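Benzoylformate Decarboxylase (Polynucleobacter necessarius, PDB 4K9Q) binds thiamine diphosphate with a magnesium ion and probably catalyses the decarboxylation of benzoylformate to benzaldehyde and carbon dioxide. Local coordinates at residues S211-D216 with D314-L319; I254-K259 with P279-Q284; V355-K360 with Q381-I386. All blocks are in the same frame, centred on the assembly; numbering follows the deposited sequence.

Interaction 1. Residues S211-D216 with D314-L319; sequences SQAWSD and DSKLFL
Asp-314 OD2, whose carboxylate lies against CB of Ser-211, accepts the backbone N-H of Leu-317 at 3.1 Å on its anti lone pair, the capping bond that starts helix 315-323. A water adds a second, weak grip: it donates firmly to Ser-211 O and only loosely to OD2, a tenuous solvent link between the cap and the other segment. The second oxygen, OD1, is 3.5 Å from Ser-211 CB and is bonded to Gln-149 NE2. In the conformer modelled here, OG of Ser-211 bonds Asp-207 O and, across the contact, rests on the CB of Ser-315.

The CA atoms come nearest at Ala-213 and Lys-316; Ala-213 is the N-cap residue of helix 214-224 and follows a Schellman turn at Gln-212. The methyl of Ala-213 sits 3.7 Å from Lys-316 CA and 4.0 Å from Leu-319 CD1, small enough to let the two chains come close. Lys-316 leaves with CG trans to its N (chi1 -166°) and stays stretched to the end. Its CD passes 3.6 Å from Ser-211 O, and its CE lies 3.5 Å from Asp-216 OD1. NZ stops 4.6 Å from Asp-216 OD1, too far for a salt bridge though a mild attraction is likely. Cutting Lys-316 back to an alanine would probably open a gap over the carbonyl oxygens of Ser-211 and Gln-212 and leave the Asp-216 carboxylate without its nearby positive charge.

At the far end a second water donates to Asp-216 O and, weakly, to Leu-319 O. Helix 207-210 adjoins, with Ile-208 touching Ala-213 and Ser-315, while Ile-270 of strand 266-270 receives Ser-315, Phe-318 and Leu-319; Leu-317 packs on Pro-184 of the second subunit.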
loop_
_atom_site.group_PDB
_atom_site.type_symbol
_atom_site.label_atom_id
_atom_site.label_comp_id
_atom_site.label_asym_id
_atom_site.label_seq_id
_atom_site.Cartn_x
_atom_site.Cartn_y
_atom_site.Cartn_z
ATOM N N SER A 211 5.472 -15.741 -26.776
ATOM C CA SER A 211 6.802 -16.351 -26.816
ATOM C C SER A 211 7.184 -16.884 -28.193
ATOM O O SER A 211 8.246 -17.486 -28.356
ATOM C CB SER A 211 6.900 -17.487 -25.790
ATOM O OG SER A 211 6.037 -18.554 -26.140
ATOM N N GLN A 212 6.314 -16.675 -29.176
ATOM C CA GLN A 212 6.588 -17.100 -30.548
ATOM C C GLN A 212 6.760 -18.609 -30.661
ATOM O O GLN A 212 7.615 -19.093 -31.404
ATOM C CB GLN A 212 7.787 -16.340 -31.128
ATOM C CG GLN A 212 7.504 -14.846 -31.221
ATOM C CD GLN A 212 8.592 -14.048 -31.902
ATOM O OE1 GLN A 212 9.621 -13.735 -31.297
ATOM N NE2 GLN A 212 8.363 -13.691 -33.160
ATOM N N ALA A 213 5.927 -19.339 -29.924
ATOM C CA ALA A 213 6.005 -20.801 -29.863
ATOM C C ALA A 213 5.006 -21.502 -30.784
ATOM O O ALA A 213 4.747 -22.692 -30.628
ATOM C CB ALA A 213 5.808 -21.276 -28.424
ATOM N N TRP A 214 4.441 -20.753 -31.725
ATOM C CA TRP A 214 3.402 -21.253 -32.626
ATOM C C TRP A 214 3.769 -22.615 -33.223
ATOM O O TRP A 214 3.031 -23.594 -33.071
ATOM C CB TRP A 214 3.172 -20.214 -33.730
ATOM C CG TRP A 214 2.086 -20.506 -34.711
ATOM C CD1 TRP A 214 2.208 -21.181 -35.894
ATOM C CD2 TRP A 214 0.713 -20.092 -34.625
ATOM N NE1 TRP A 214 0.995 -21.224 -36.539
ATOM C CE2 TRP A 214 0.061 -20.564 -35.783
ATOM C CE3 TRP A 214 -0.026 -19.377 -33.677
ATOM C CZ2 TRP A 214 -1.305 -20.341 -36.022
ATOM C CZ3 TRP A 214 -1.390 -19.143 -33.923
ATOM C CH2 TRP A 214 -2.006 -19.631 -35.082
ATOM N N SER A 215 4.926 -22.688 -33.877
ATOM C CA SER A 215 5.322 -23.918 -34.553
ATOM C C SER A 215 5.637 -25.039 -33.566
ATOM O O SER A 215 5.365 -26.208 -33.846
ATOM C CB SER A 215 6.516 -23.674 -35.472
ATOM O OG SER A 215 7.678 -23.393 -34.722
ATOM N N ASP A 216 6.197 -24.685 -32.414
ATOM C CA ASP A 216 6.506 -25.662 -31.375
ATOM C C ASP A 216 5.248 -26.258 -30.750
ATOM O O ASP A 216 5.233 -27.420 -30.364
ATOM C CB ASP A 216 7.385 -25.032 -30.298
ATOM C CG ASP A 216 8.558 -24.275 -30.888
ATOM O OD1 ASP A 216 8.422 -23.050 -31.124
ATOM O OD2 ASP A 216 9.606 -24.910 -31.136
ATOM N N ASP A 314 8.892 -20.341 -19.703
ATOM C CA ASP A 314 8.555 -19.830 -21.023
ATOM C C ASP A 314 7.924 -20.966 -21.830
ATOM O O ASP A 314 8.400 -22.105 -21.793
ATOM C CB ASP A 314 9.821 -19.346 -21.732
ATOM C CG ASP A 314 9.540 -18.764 -23.095
ATOM O OD1 ASP A 314 9.222 -17.554 -23.166
ATOM O OD2 ASP A 314 9.649 -19.504 -24.100
ATOM N N SER A 315 6.851 -20.674 -22.556
ATOM C CA SER A 315 6.157 -21.717 -23.301
ATOM C C SER A 315 7.036 -22.354 -24.373
ATOM O O SER A 315 7.021 -23.571 -24.560
ATOM C CB SER A 315 4.894 -21.157 -23.959
ATOM O OG SER A 315 3.813 -21.191 -23.046
ATOM N N LYS A 316 7.784 -21.526 -25.089
ATOM C CA LYS A 316 8.629 -22.040 -26.160
ATOM C C LYS A 316 9.697 -22.976 -25.596
ATOM O O LYS A 316 9.893 -24.088 -26.102
ATOM C CB LYS A 316 9.269 -20.901 -26.958
ATOM C CG LYS A 316 9.871 -21.375 -28.271
ATOM C CD LYS A 316 10.384 -20.230 -29.113
ATOM C CE LYS A 316 10.943 -20.760 -30.426
ATOM N NZ LYS A 316 11.622 -19.700 -31.211
ATOM N N LEU A 317 10.375 -22.530 -24.546
ATOM C CA LEU A 317 11.422 -23.338 -23.934
ATOM C C LEU A 317 10.861 -24.670 -23.434
ATOM O O LEU A 317 11.485 -25.716 -23.620
ATOM C CB LEU A 317 12.103 -22.577 -22.806
ATOM C CG LEU A 317 12.866 -21.355 -23.315
ATOM C CD1 LEU A 317 13.621 -20.685 -22.188
ATOM C CD2 LEU A 317 13.823 -21.758 -24.416
ATOM N N PHE A 318 9.678 -24.645 -22.823
ATOM C CA PHE A 318 9.072 -25.899 -22.380
ATOM C C PHE A 318 8.723 -26.825 -23.540
ATOM O O PHE A 318 9.029 -28.010 -23.501
ATOM C CB PHE A 318 7.812 -25.692 -21.547
ATOM C CG PHE A 318 7.117 -26.984 -21.231
ATOM C CD1 PHE A 318 7.551 -27.777 -20.172
ATOM C CD2 PHE A 318 6.082 -27.443 -22.031
ATOM C CE1 PHE A 318 6.928 -28.990 -19.896
ATOM C CE2 PHE A 318 5.464 -28.648 -21.767
ATOM C CZ PHE A 318 5.885 -29.421 -20.698
ATOM N N LEU A 319 8.062 -26.293 -24.560
ATOM C CA LEU A 319 7.632 -27.127 -25.683
ATOM C C LEU A 319 8.829 -27.778 -26.389
ATOM O O LEU A 319 8.772 -28.938 -26.792
ATOM C CB LEU A 319 6.792 -26.309 -26.667
ATOM C CG LEU A 319 5.389 -25.984 -26.142
ATOM C CD1 LEU A 319 4.772 -24.818 -26.907
ATOM C CD2 LEU A 319 4.494 -27.227 -26.203
HETATM O O HOH W 1 10.486 -17.396 -26.633
HETATM O O HOH W 2 7.817 -28.590 -29.644
#

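Interaction 2. Residues I254-K259 with P279-Q284; sequences IGSLEK and PWIAGQ
Gly-255 and Gly-283 bring their CA atoms to 4.0 Å, and around this glycine pair the contact is tight. Gly-255 N gives its hydrogen to Ile-281 O at 2.9 Å (N-H...O 156°), approaching from above the carbonyl plane. Its CA also offers a C-H to Ala-282 O. A side chain at Gly-255 would run into that same carbonyl, and one at Gly-283 would collide with Gly-255 CA, so both positions exploit the bare backbone. Just beside them Ile-254 presses its CB to 3.3 Å from Ile-281 O and lays CG2 against the carbonyls of Gly-283 and Gln-284. Its CG1 branch heads the other way, and CD1 meets Trp-280 CZ3 at 3.6 Å, the two side chains crossing at a slant. Met-103 of the third subunit packs on Ile-254, and Glu-102 of that subunit touches Trp-280.

Glu-258 also keeps close to the backbone: with CG opposite its N (chi1 177°), it sets CB 3.2 Å from Gln-284 O and takes the Gln-284 N-H on OE1 at 3.1 Å, well above the carboxylate plane. The looser, solvent side is limited to exposed Ala-282, which touches little, and the end of the Gln-284 side chain, modelled in two conformers.

One water accepts from Ile-254 N and Ile-281 N while donating to Pro-279 O. Together with Ile-281 O it takes the N-H groups of Ile-254 and Gly-255, at the start of helix 254-260, where no preceding turn supplies acceptors. This helix makes the crossover between strands 246-249 and 266-270 of the parallel sheet of 3-2-1-4-5-6 order, the topology of a Rossmann-like central domain.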
loop_
_atom_site.group_PDB
_atom_site.type_symbol
_atom_site.label_atom_id
_atom_site.label_comp_id
_atom_site.label_asym_id
_atom_site.label_seq_id
_atom_site.Cartn_x
_atom_site.Cartn_y
_atom_site.Cartn_z
ATOM N N ILE A 254 -16.892 -23.177 -14.751
ATOM C CA ILE A 254 -16.285 -24.381 -14.202
ATOM C C ILE A 254 -16.949 -25.648 -14.740
ATOM O O ILE A 254 -16.284 -26.520 -15.293
ATOM C CB ILE A 254 -16.345 -24.380 -12.661
ATOM C CG1 ILE A 254 -15.414 -23.290 -12.116
ATOM C CG2 ILE A 254 -15.938 -25.738 -12.119
ATOM C CD1 ILE A 254 -15.615 -22.974 -10.634
ATOM N N GLY A 255 -18.268 -25.727 -14.594
ATOM C CA GLY A 255 -19.009 -26.898 -15.030
ATOM C C GLY A 255 -19.095 -27.063 -16.537
ATOM O O GLY A 255 -19.164 -28.190 -17.037
ATOM N N SER A 256 -19.107 -25.954 -17.274
ATOM C CA SER A 256 -19.204 -26.037 -18.729
ATOM C C SER A 256 -17.874 -26.464 -19.353
ATOM O O SER A 256 -17.844 -27.296 -20.260
ATOM C CB SER A 256 -19.693 -24.717 -19.344
ATOM O OG SER A 256 -18.786 -23.653 -19.087
ATOM N N LEU A 257 -16.772 -25.907 -18.860
ATOM C CA LEU A 257 -15.457 -26.306 -19.352
ATOM C C LEU A 257 -15.239 -27.796 -19.043
ATOM O O LEU A 257 -14.821 -28.564 -19.913
ATOM C CB LEU A 257 -14.351 -25.434 -18.731
ATOM C CG LEU A 257 -12.943 -25.566 -19.324
ATOM C CD1 LEU A 257 -12.123 -24.330 -18.985
ATOM C CD2 LEU A 257 -12.247 -26.842 -18.829
ATOM N N GLU A 258 -15.543 -28.197 -17.807
ATOM C CA GLU A 258 -15.436 -29.595 -17.390
ATOM C C GLU A 258 -16.125 -30.524 -18.389
ATOM O O GLU A 258 -15.561 -31.529 -18.805
ATOM C CB GLU A 258 -16.063 -29.796 -16.004
ATOM C CG GLU A 258 -16.046 -31.252 -15.525
ATOM C CD GLU A 258 -17.162 -31.567 -14.535
ATOM O OE1 GLU A 258 -17.848 -30.629 -14.058
ATOM O OE2 GLU A 258 -17.352 -32.765 -14.226
ATOM N N LYS A 259 -17.348 -30.186 -18.779
ATOM C CA LYS A 259 -18.104 -31.054 -19.673
ATOM C C LYS A 259 -17.436 -31.172 -21.036
ATOM O O LYS A 259 -17.476 -32.231 -21.670
ATOM C CB LYS A 259 -19.548 -30.560 -19.809
ATOM C CG LYS A 259 -20.391 -30.846 -18.568
ATOM C CD LYS A 259 -21.805 -30.297 -18.700
ATOM C CE LYS A 259 -22.584 -30.475 -17.400
ATOM N NZ LYS A 259 -22.661 -31.908 -16.995
ATOM N N PRO A 279 -18.274 -16.543 -15.916
ATOM C CA PRO A 279 -19.544 -16.787 -15.229
ATOM C C PRO A 279 -19.384 -17.870 -14.179
ATOM O O PRO A 279 -18.517 -18.738 -14.316
ATOM C CB PRO A 279 -20.449 -17.302 -16.352
ATOM C CG PRO A 279 -19.510 -17.969 -17.290
ATOM C CD PRO A 279 -18.266 -17.121 -17.273
ATOM N N TRP A 280 -20.210 -17.811 -13.138
ATOM C CA TRP A 280 -20.259 -18.877 -12.154
ATOM C C TRP A 280 -21.166 -19.996 -12.662
ATOM O O TRP A 280 -22.370 -19.798 -12.846
ATOM C CB TRP A 280 -20.740 -18.345 -10.797
ATOM C CG TRP A 280 -21.109 -19.421 -9.829
ATOM C CD1 TRP A 280 -22.365 -19.715 -9.356
ATOM C CD2 TRP A 280 -20.223 -20.372 -9.226
ATOM N NE1 TRP A 280 -22.304 -20.779 -8.487
ATOM C CE2 TRP A 280 -21.003 -21.200 -8.390
ATOM C CE3 TRP A 280 -18.842 -20.597 -9.302
ATOM C CZ2 TRP A 280 -20.449 -22.236 -7.643
ATOM C CZ3 TRP A 280 -18.297 -21.628 -8.562
ATOM C CH2 TRP A 280 -19.097 -22.434 -7.743
ATOM N N ILE A 281 -20.563 -21.151 -12.918
ATOM C CA ILE A 281 -21.289 -22.346 -13.324
ATOM C C ILE A 281 -20.717 -23.492 -12.501
ATOM O O ILE A 281 -19.595 -23.949 -12.738
ATOM C CB ILE A 281 -21.138 -22.633 -14.823
ATOM C CG1 ILE A 281 -21.718 -21.479 -15.648
ATOM C CG2 ILE A 281 -21.861 -23.923 -15.198
ATOM C CD1 ILE A 281 -21.646 -21.704 -17.138
ATOM N N ALA A 282 -21.480 -23.935 -11.508
ATOM C CA ALA A 282 -20.979 -24.919 -10.560
ATOM C C ALA A 282 -20.582 -26.221 -11.250
ATOM O O ALA A 282 -21.196 -26.640 -12.235
ATOM C CB ALA A 282 -22.009 -25.185 -9.470
ATOM N N GLY A 283 -19.534 -26.842 -10.734
ATOM C CA GLY A 283 -19.128 -28.153 -11.192
ATOM C C GLY A 283 -17.762 -28.507 -10.647
ATOM O O GLY A 283 -17.326 -27.950 -9.634
ATOM N N GLN A 284 -17.097 -29.439 -11.325
ATOM C CA GLN A 284 -15.750 -29.860 -10.959
ATOM C C GLN A 284 -14.751 -29.229 -11.920
ATOM O O GLN A 284 -15.051 -29.047 -13.097
ATOM C CB GLN A 284 -15.632 -31.384 -11.032
ATOM C CG GLN A 284 -16.619 -32.131 -10.150
ATOM C CD GLN A 284 -16.484 -33.636 -10.277
ATOM O OE1 GLN A 284 -16.123 -34.320 -9.318
ATOM N NE2 GLN A 284 -16.778 -34.161 -11.463
HETATM O O HOH W 3 -17.589 -20.815 -13.052
#

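Interaction 3. Residues V355-K360 with Q381-I386; sequences VLEVLK and QDVFRI
Val-383 pushes its two methyls into a shallow groove on helix 352-361. CG1 drops between Leu-356 O and the CB of Lys-360, 3.6 Å from each, while CG2 lies against Leu-356 CB and the CG of Glu-357.

Next to this bump the Phe-384 ring slips in as a flat wedge. It leaves the main chain just where helix 377-383 ends, with CG opposite the carbonyl carbon (chi1 -79°), which swings the ring toward the helix. Lys-360 covers one face: its CB stands 4.1 Å from the ring centroid in a CH-pi contact, 20° off the normal, and CD continues along the CD1-CE1 side. Leu-359 CB closes the ring edge in plane, 3.9 Å from CZ, and Leu-356 CD2 comes at a slant to 4.0 Å from CE2. Leu-356 and Leu-359 touch both the Phe-384 ring and Leu-426 of strand 423-428.

Within 381-386, Arg-385 holds Asp-382 side-on, NE to the backbone O and NH2 to OD1 in a salt bridge; NH2 also bonds Ser-338 O, and Asp-382 OD2 bonds His-353 NE2. Between the segments, cohesion thus rests on methyl, methylene and ring surfaces fitting closely, with the polar bonds kept within each segment or sent to other neighbours.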
loop_
_atom_site.group_PDB
_atom_site.type_symbol
_atom_site.label_atom_id
_atom_site.label_comp_id
_atom_site.label_asym_id
_atom_site.label_seq_id
_atom_site.Cartn_x
_atom_site.Cartn_y
_atom_site.Cartn_z
ATOM N N VAL A 355 -23.024 -10.951 -41.040
ATOM C CA VAL A 355 -22.127 -9.804 -41.140
ATOM C C VAL A 355 -20.673 -10.285 -41.113
ATOM O O VAL A 355 -19.857 -9.889 -41.951
ATOM C CB VAL A 355 -22.378 -8.778 -40.008
ATOM C CG1 VAL A 355 -21.307 -7.683 -40.015
ATOM C CG2 VAL A 355 -23.767 -8.166 -40.158
ATOM N N LEU A 356 -20.359 -11.153 -40.157
ATOM C CA LEU A 356 -19.010 -11.698 -40.039
ATOM C C LEU A 356 -18.585 -12.482 -41.284
ATOM O O LEU A 356 -17.457 -12.330 -41.760
ATOM C CB LEU A 356 -18.892 -12.567 -38.791
ATOM C CG LEU A 356 -18.938 -11.813 -37.462
ATOM C CD1 LEU A 356 -19.279 -12.776 -36.354
ATOM C CD2 LEU A 356 -17.615 -11.071 -37.194
ATOM N N GLU A 357 -19.481 -13.315 -41.808
ATOM C CA GLU A 357 -19.208 -14.055 -43.041
ATOM C C GLU A 357 -18.873 -13.132 -44.207
ATOM O O GLU A 357 -17.967 -13.421 -44.990
ATOM C CB GLU A 357 -20.400 -14.924 -43.428
ATOM C CG GLU A 357 -20.619 -16.133 -42.537
ATOM C CD GLU A 357 -21.881 -16.868 -42.927
ATOM O OE1 GLU A 357 -21.958 -17.303 -44.096
ATOM O OE2 GLU A 357 -22.800 -16.986 -42.084
ATOM N N VAL A 358 -19.613 -12.033 -44.330
ATOM C CA VAL A 358 -19.354 -11.054 -45.387
ATOM C C VAL A 358 -17.970 -10.419 -45.230
ATOM O O VAL A 358 -17.241 -10.223 -46.202
ATOM C CB VAL A 358 -20.461 -9.981 -45.446
ATOM C CG1 VAL A 358 -20.071 -8.856 -46.395
ATOM C CG2 VAL A 358 -21.762 -10.630 -45.888
ATOM N N LEU A 359 -17.589 -10.116 -43.996
ATOM C CA LEU A 359 -16.260 -9.564 -43.771
ATOM C C LEU A 359 -15.186 -10.596 -44.122
ATOM O O LEU A 359 -14.225 -10.287 -44.825
ATOM C CB LEU A 359 -16.105 -9.113 -42.324
ATOM C CG LEU A 359 -17.000 -7.977 -41.859
ATOM C CD1 LEU A 359 -16.747 -7.714 -40.382
ATOM C CD2 LEU A 359 -16.716 -6.731 -42.678
ATOM N N LYS A 360 -15.364 -11.823 -43.647
ATOM C CA LYS A 360 -14.387 -12.880 -43.890
ATOM C C LYS A 360 -14.174 -13.126 -45.392
ATOM O O LYS A 360 -13.035 -13.135 -45.877
ATOM C CB LYS A 360 -14.807 -14.163 -43.158
ATOM C CG LYS A 360 -13.965 -15.381 -43.466
ATOM C CD LYS A 360 -12.530 -15.203 -43.019
ATOM C CE LYS A 360 -11.675 -16.374 -43.488
ATOM N NZ LYS A 360 -10.302 -16.332 -42.926
ATOM N N GLN A 381 -15.553 -16.743 -33.589
ATOM C CA GLN A 381 -14.746 -17.950 -33.507
ATOM C C GLN A 381 -15.148 -18.979 -34.571
ATOM O O GLN A 381 -14.313 -19.740 -35.044
ATOM C CB GLN A 381 -14.824 -18.529 -32.098
ATOM C CG GLN A 381 -14.112 -17.633 -31.094
ATOM C CD GLN A 381 -14.374 -18.011 -29.654
ATOM O OE1 GLN A 381 -15.333 -18.712 -29.343
ATOM N NE2 GLN A 381 -13.518 -17.531 -28.758
ATOM N N ASP A 382 -16.416 -18.980 -34.970
ATOM C CA ASP A 382 -16.855 -19.905 -36.016
ATOM C C ASP A 382 -16.370 -19.455 -37.389
ATOM O O ASP A 382 -16.029 -20.276 -38.243
ATOM C CB ASP A 382 -18.378 -20.022 -36.049
ATOM C CG ASP A 382 -18.851 -21.156 -36.949
ATOM O OD1 ASP A 382 -18.332 -22.280 -36.794
ATOM O OD2 ASP A 382 -19.730 -20.924 -37.809
ATOM N N VAL A 383 -16.349 -18.143 -37.596
ATOM C CA VAL A 383 -16.148 -17.585 -38.924
ATOM C C VAL A 383 -14.685 -17.297 -39.203
ATOM O O VAL A 383 -14.139 -17.724 -40.218
ATOM C CB VAL A 383 -16.973 -16.288 -39.112
ATOM C CG1 VAL A 383 -16.628 -15.607 -40.432
ATOM C CG2 VAL A 383 -18.480 -16.585 -39.029
ATOM N N PHE A 384 -14.057 -16.556 -38.296
ATOM C CA PHE A 384 -12.659 -16.182 -38.458
ATOM C C PHE A 384 -11.772 -17.210 -37.772
ATOM O O PHE A 384 -11.410 -17.062 -36.607
ATOM C CB PHE A 384 -12.392 -14.774 -37.896
ATOM C CG PHE A 384 -12.824 -13.655 -38.810
ATOM C CD1 PHE A 384 -11.958 -13.161 -39.784
ATOM C CD2 PHE A 384 -14.097 -13.100 -38.708
ATOM C CE1 PHE A 384 -12.347 -12.128 -40.632
ATOM C CE2 PHE A 384 -14.488 -12.066 -39.549
ATOM C CZ PHE A 384 -13.617 -11.583 -40.518
ATOM N N ARG A 385 -11.427 -18.268 -38.494
ATOM C CA ARG A 385 -10.560 -19.294 -37.931
ATOM C C ARG A 385 -9.108 -18.915 -38.198
ATOM O O ARG A 385 -8.597 -19.099 -39.298
ATOM C CB ARG A 385 -10.930 -20.663 -38.507
ATOM C CG ARG A 385 -12.403 -20.956 -38.279
ATOM C CD ARG A 385 -12.853 -22.324 -38.754
ATOM N NE ARG A 385 -14.246 -22.542 -38.371
ATOM C CZ ARG A 385 -14.843 -23.729 -38.333
ATOM N NH1 ARG A 385 -14.165 -24.821 -38.667
ATOM N NH2 ARG A 385 -16.115 -23.830 -37.951
ATOM N N ILE A 386 -8.466 -18.360 -37.176
ATOM C CA ILE A 386 -7.134 -17.771 -37.288
ATOM C C ILE A 386 -6.086 -18.860 -37.462
ATOM O O ILE A 386 -5.972 -19.748 -36.616
ATOM C CB ILE A 386 -6.812 -16.968 -36.007
ATOM C CG1 ILE A 386 -7.936 -15.956 -35.727
ATOM C CG2 ILE A 386 -5.441 -16.295 -36.102
ATOM C CD1 ILE A 386 -8.127 -14.922 -36.817
#

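Interactions 1 and 2 both belong to the central domain, interaction 2 nested along the chain inside the loop closed by interaction 1, yet their nearest atoms are about 17 Å apart. Interaction 3 follows both in sequence. It meets interaction 1 directly, where Trp-214 CH2 packs 4.3 Å from Ile-386 O, and stays about 12 Å from interaction 2, nearest atoms. It lies near the cofactor: the side chain of Leu-356 is about 10 Å from thiamine diphosphate and about 8 Å from that of Cys-373, which binds it. For interaction 2, the Ile-281 side chain is about 12 Å from that of cofactor-binding Ile-461; interaction 1 lies away from these sites.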